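Local coordinates for protein lysyl oxidase (Pichia pastoris, PDB 1W7C) that probably oxidises primary amines, including lysine side chains, to aldehydes with the help of a copper ion and a topaquinone cofactor, at residues T192-T197 and A201-P206; P254-D259 and H480-G485. One frame throughout, in Å; residues are numbered along the deposited sequence.

Contact 1 of 2, residues T192-T197 and A201-P206; sequences TCNINT and AENLVP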
loop_
_atom_site.group_PDB
_atom_site.type_symbol
_atom_site.label_atom_id
_atom_site.label_comp_id
_atom_site.label_asym_id
_atom_site.label_seq_id
_atom_site.Cartn_x
_atom_site.Cartn_y
_atom_site.Cartn_z
ATOM N N THR A 192 23.357 28.689 -6.222
ATOM C CA THR A 192 23.112 29.280 -4.921
ATOM C C THR A 192 24.214 28.923 -3.960
ATOM O O THR A 192 25.161 28.219 -4.329
ATOM C CB THR A 192 21.727 28.839 -4.378
ATOM O OG1 THR A 192 21.353 29.670 -3.271
ATOM C CG2 THR A 192 21.746 27.388 -3.847
ATOM N N CYS A 193 24.087 29.409 -2.729
ATOM C CA CYS A 193 25.020 29.083 -1.667
ATOM C C CYS A 193 24.272 28.525 -0.456
ATOM O O CYS A 193 23.150 28.941 -0.153
ATOM C CB CYS A 193 25.807 30.329 -1.229
ATOM S SG CYS A 193 26.772 31.129 -2.519
ATOM N N ASN A 194 24.914 27.588 0.234
ATOM C CA ASN A 194 24.360 26.976 1.429
ATOM C C ASN A 194 25.407 27.017 2.533
ATOM O O ASN A 194 26.619 26.955 2.254
ATOM C CB ASN A 194 23.982 25.508 1.174
ATOM C CG ASN A 194 22.902 25.354 0.125
ATOM O OD1 ASN A 194 23.083 25.745 -1.030
ATOM N ND2 ASN A 194 21.792 24.730 0.507
ATOM N N ILE A 195 24.968 27.120 3.778
ATOM C CA ILE A 195 25.901 27.143 4.906
ATOM C C ILE A 195 26.564 25.754 5.043
ATOM O O ILE A 195 25.890 24.734 4.927
ATOM C CB ILE A 195 25.163 27.519 6.220
ATOM C CG1 ILE A 195 24.401 28.854 6.093
ATOM C CG2 ILE A 195 26.131 27.511 7.393
ATOM C CD1 ILE A 195 25.253 30.055 5.935
ATOM N N ASN A 196 27.868 25.718 5.290
ATOM C CA ASN A 196 28.560 24.450 5.517
ATOM C C ASN A 196 28.148 23.870 6.855
ATOM O O ASN A 196 28.022 24.596 7.842
ATOM C CB ASN A 196 30.089 24.611 5.570
ATOM C CG ASN A 196 30.696 25.095 4.284
ATOM O OD1 ASN A 196 30.108 24.990 3.209
ATOM N ND2 ASN A 196 31.910 25.619 4.385
ATOM N N THR A 197 27.954 22.558 6.883
ATOM C CA THR A 197 27.654 21.836 8.116
ATOM C C THR A 197 28.599 20.674 8.260
ATOM O O THR A 197 29.251 20.267 7.297
ATOM C CB THR A 197 26.225 21.288 8.134
ATOM O OG1 THR A 197 26.131 20.169 7.237
ATOM C CG2 THR A 197 25.213 22.318 7.675
ATOM N N ALA A 201 24.017 18.346 6.155
ATOM C CA ALA A 201 22.699 18.992 6.208
ATOM C C ALA A 201 22.628 20.338 5.483
ATOM O O ALA A 201 21.766 21.143 5.762
ATOM C CB ALA A 201 22.249 19.146 7.661
ATOM N N GLU A 202 23.546 20.561 4.541
ATOM C CA GLU A 202 23.629 21.818 3.771
ATOM C C GLU A 202 22.290 22.143 3.125
ATOM O O GLU A 202 21.929 23.312 2.991
ATOM C CB GLU A 202 24.719 21.725 2.708
ATOM C CG GLU A 202 26.140 21.803 3.267
ATOM C CD GLU A 202 26.638 20.540 3.978
ATOM O OE1 GLU A 202 26.132 19.409 3.723
ATOM O OE2 GLU A 202 27.583 20.674 4.757
ATOM N N ASN A 203 21.540 21.116 2.742
ATOM C CA ASN A 203 20.255 21.352 2.076
ATOM C C ASN A 203 19.204 21.991 2.977
ATOM O O ASN A 203 18.224 22.518 2.464
ATOM C CB ASN A 203 19.673 20.041 1.515
ATOM C CG ASN A 203 20.079 19.753 0.081
ATOM O OD1 ASN A 203 19.560 18.824 -0.532
ATOM N ND2 ASN A 203 21.023 20.510 -0.446
ATOM N N LEU A 204 19.409 21.946 4.297
ATOM C CA LEU A 204 18.504 22.586 5.244
ATOM C C LEU A 204 18.894 24.022 5.570
ATOM O O LEU A 204 18.157 24.709 6.272
ATOM C CB LEU A 204 18.430 21.762 6.541
ATOM C CG LEU A 204 17.942 20.310 6.402
ATOM C CD1 LEU A 204 17.769 19.649 7.756
ATOM C CD2 LEU A 204 16.642 20.210 5.609
ATOM N N VAL A 205 20.021 24.484 5.020
ATOM C CA VAL A 205 20.492 25.849 5.244
ATOM C C VAL A 205 20.856 26.575 3.947
ATOM O O VAL A 205 21.973 27.092 3.784
ATOM C CB VAL A 205 21.658 25.846 6.266
ATOM C CG1 VAL A 205 21.120 25.636 7.671
ATOM C CG2 VAL A 205 22.669 24.759 5.942
ATOM N N PRO A 206 19.887 26.651 3.028
ATOM C CA PRO A 206 20.031 27.486 1.837
ATOM C C PRO A 206 19.955 28.956 2.215
ATOM O O PRO A 206 19.112 29.364 3.029
ATOM C CB PRO A 206 18.817 27.098 0.988
ATOM C CG PRO A 206 17.742 26.744 2.000
ATOM C CD PRO A 206 18.532 26.073 3.114
#
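N194 and P206 face each other as an antiparallel, non-hydrogen-bonded pair, where the loop leaving strand 187-195 doubles back on the end of that strand, part of a five-stranded antiparallel sheet. The inner half is tightly packed. I195 N donates to V205 O (3.0 Å, 164° at the hydrogen), and the I195 and V205 side chains cross at about a right angle, CB of I195 meeting CG2 of V205 at 3.7 Å. With CG anti to its own carbonyl carbon (chi1 -63°), N194 directs its amide at the short 3-10 turn that holds E202 and N203, and ND2 donates to E202 O at 2.9 Å, nearly within the plane of the amide but above the carbonyl plane of E202. V205 N reaches that oxygen from the opposite face, so two N-H groups grip it. The other end of the amide is also occupied, OD1 being hydrogen-bonded to H173 NE2, while C193 ties the strand to its neighbour through the disulfide with C172.

Toward the partly exposed side, T197 and E202 meet through polar groups instead. The E202 chain bends at CG, which lies 3.4 Å from I195 O, and turns its carboxylate back to the start of the loop. OE2 accepts from T197 N at 2.9 Å, the donor standing 34° out of the carboxylate plane on the anti side. Beside it the T197 hydroxyl closes the loop, its OG1 accepting from A201 N at 3.0 Å.

Contact 2 of 2, residues P254-D259 and H480-G485; sequences PKIDVD and HDVLSG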
loop_
_atom_site.group_PDB
_atom_site.type_symbol
_atom_site.label_atom_id
_atom_site.label_comp_id
_atom_site.label_asym_id
_atom_site.label_seq_id
_atom_site.Cartn_x
_atom_site.Cartn_y
_atom_site.Cartn_z
ATOM N N PRO A 254 16.212 38.068 6.781
ATOM C CA PRO A 254 16.685 37.369 7.978
ATOM C C PRO A 254 17.707 36.269 7.682
ATOM O O PRO A 254 17.543 35.459 6.765
ATOM C CB PRO A 254 15.397 36.791 8.577
ATOM C CG PRO A 254 14.331 37.751 8.130
ATOM C CD PRO A 254 14.741 38.136 6.734
ATOM N N LYS A 255 18.765 36.262 8.474
ATOM C CA LYS A 255 19.886 35.352 8.299
ATOM C C LYS A 255 19.669 34.066 9.090
ATOM O O LYS A 255 18.989 34.049 10.110
ATOM C CB LYS A 255 21.201 36.042 8.706
ATOM C CG LYS A 255 21.523 37.261 7.844
ATOM C CD LYS A 255 22.723 38.053 8.358
ATOM C CE LYS A 255 22.895 39.342 7.566
ATOM N NZ LYS A 255 23.866 40.246 8.225
ATOM N N ILE A 256 20.259 32.983 8.599
ATOM C CA ILE A 256 20.228 31.705 9.265
ATOM C C ILE A 256 20.958 31.814 10.601
ATOM O O ILE A 256 22.038 32.400 10.672
ATOM C CB ILE A 256 20.898 30.635 8.379
ATOM C CG1 ILE A 256 20.072 30.423 7.101
ATOM C CG2 ILE A 256 20.982 29.330 9.107
ATOM C CD1 ILE A 256 20.838 29.720 5.971
ATOM N N ASP A 257 20.371 31.227 11.643
ATOM C CA ASP A 257 21.043 31.092 12.936
ATOM C C ASP A 257 21.989 29.883 12.898
ATOM O O ASP A 257 21.624 28.751 13.232
ATOM C CB ASP A 257 20.024 30.966 14.064
ATOM C CG ASP A 257 20.659 30.967 15.437
ATOM O OD1 ASP A 257 21.898 30.932 15.556
ATOM O OD2 ASP A 257 19.965 31.006 16.457
ATOM N N VAL A 258 23.233 30.156 12.514
ATOM C CA VAL A 258 24.244 29.108 12.343
ATOM C C VAL A 258 24.795 28.545 13.649
ATOM O O VAL A 258 25.449 27.504 13.649
ATOM C CB VAL A 258 25.407 29.580 11.426
ATOM C CG1 VAL A 258 24.864 30.011 10.062
ATOM C CG2 VAL A 258 26.239 30.701 12.073
ATOM N N ASP A 259 24.458 29.194 14.752
ATOM C CA ASP A 259 24.872 28.761 16.066
ATOM C C ASP A 259 23.931 27.721 16.663
ATOM O O ASP A 259 24.280 27.083 17.670
ATOM C CB ASP A 259 24.973 29.970 17.008
ATOM C CG ASP A 259 26.047 30.947 16.589
ATOM O OD1 ASP A 259 27.089 30.514 16.050
ATOM O OD2 ASP A 259 25.931 32.175 16.766
ATOM N N HIS A 480 10.975 25.996 9.005
ATOM C CA HIS A 480 11.905 26.435 10.043
ATOM C C HIS A 480 12.011 27.963 9.872
ATOM O O HIS A 480 11.342 28.547 8.995
ATOM C CB HIS A 480 13.246 25.673 9.968
ATOM C CG HIS A 480 14.027 25.729 11.244
ATOM N ND1 HIS A 480 15.005 26.674 11.463
ATOM C CD2 HIS A 480 13.970 24.976 12.364
ATOM C CE1 HIS A 480 15.489 26.520 12.688
ATOM N NE2 HIS A 480 14.889 25.483 13.247
ATOM N N ASP A 481 12.775 28.635 10.732
ATOM C CA ASP A 481 12.698 30.090 10.826
ATOM C C ASP A 481 12.845 30.779 9.477
ATOM O O ASP A 481 12.112 31.728 9.197
ATOM C CB ASP A 481 13.799 30.654 11.738
ATOM C CG ASP A 481 13.730 30.133 13.163
ATOM O OD1 ASP A 481 13.755 30.965 14.098
ATOM O OD2 ASP A 481 13.693 28.926 13.454
ATOM N N VAL A 482 13.792 30.324 8.650
ATOM C CA VAL A 482 13.972 30.884 7.310
ATOM C C VAL A 482 14.026 29.802 6.237
ATOM O O VAL A 482 14.689 29.966 5.202
ATOM C CB VAL A 482 15.197 31.826 7.220
ATOM C CG1 VAL A 482 14.967 33.053 8.092
ATOM C CG2 VAL A 482 16.471 31.109 7.563
ATOM N N LEU A 483 13.219 28.760 6.434
ATOM C CA LEU A 483 13.276 27.574 5.578
ATOM C C LEU A 483 11.907 27.219 5.022
ATOM O O LEU A 483 10.938 27.128 5.772
ATOM C CB LEU A 483 13.800 26.376 6.359
ATOM C CG LEU A 483 14.226 25.165 5.532
ATOM C CD1 LEU A 483 15.379 25.539 4.628
ATOM C CD2 LEU A 483 14.588 23.968 6.373
ATOM N N SER A 484 11.844 27.030 3.705
ATOM C CA SER A 484 10.687 26.456 3.040
ATOM C C SER A 484 10.920 24.990 2.705
ATOM O O SER A 484 11.982 24.627 2.238
ATOM C CB SER A 484 10.483 27.150 1.719
ATOM O OG SER A 484 9.338 26.626 1.089
ATOM N N GLY A 485 9.884 24.171 2.883
ATOM C CA GLY A 485 9.869 22.817 2.321
ATOM C C GLY A 485 9.478 22.810 0.839
ATOM O O GLY A 485 8.327 22.538 0.452
#
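V482 sets its two methyl branches against two different residues of the 254-259 loop, P254 and I256. It occupies the tip of a tight beta hairpin in which D481 and V482 link strand 478-480 to strand 483-484; L483 N donates to H480 O across the turn, and a weak bond runs from H480 N to L483 O. The valine points toward the loop and divides its contacts by branch. V482 CG1, anti to the valine's own carbonyl carbon (chi1 -65°), comes up to the pyrrolidine ring and lies 3.8 Å from P254 CB. It is also next to the carbonyl of P254, whose oxygen is hydrogen-bonded to Y466. CG2 serves the other residue: the I256 side chain passes at a slant to the valine, presenting its ethyl branch rather than its CG2 methyl. An alanine in place of V482 lacks both methyls and would probably leave a gap beside P254 CB and I256 CG1, with the loop less firmly seated on the hairpin.

D257 shapes the loop with an Asx turn, its OD1 accepting from D259 N at 3.2 Å. On the hairpin, the H480 ring makes separate contacts, stacking on W263 and meeting F566 of the second subunit. Between the two segments, the closest approach is the 3.7 Å from I256 CG1 to V482 CG2.

In the fold
Contact 1 is mostly buried and local: three residues separate its segments, and backbone and side-chain hydrogen bonds do much of the joining. Contact 2 lies at the surface, brings together parts of the chain more than 200 residues apart, and relies on methyl and methylene packing over a much smaller area. It joins residues in the DUF1965 region, which also contains 201-206, to residues in the copper amine oxidase enzyme domain. The centres of contact 1 and contact 2 are about 10 Å apart, and the two touch. I256, which faces the hairpin in contact 2, sends CD1 to within 3.4 Å of P206 O, and L483 CD1 comes 3.5 Å from P206 CD.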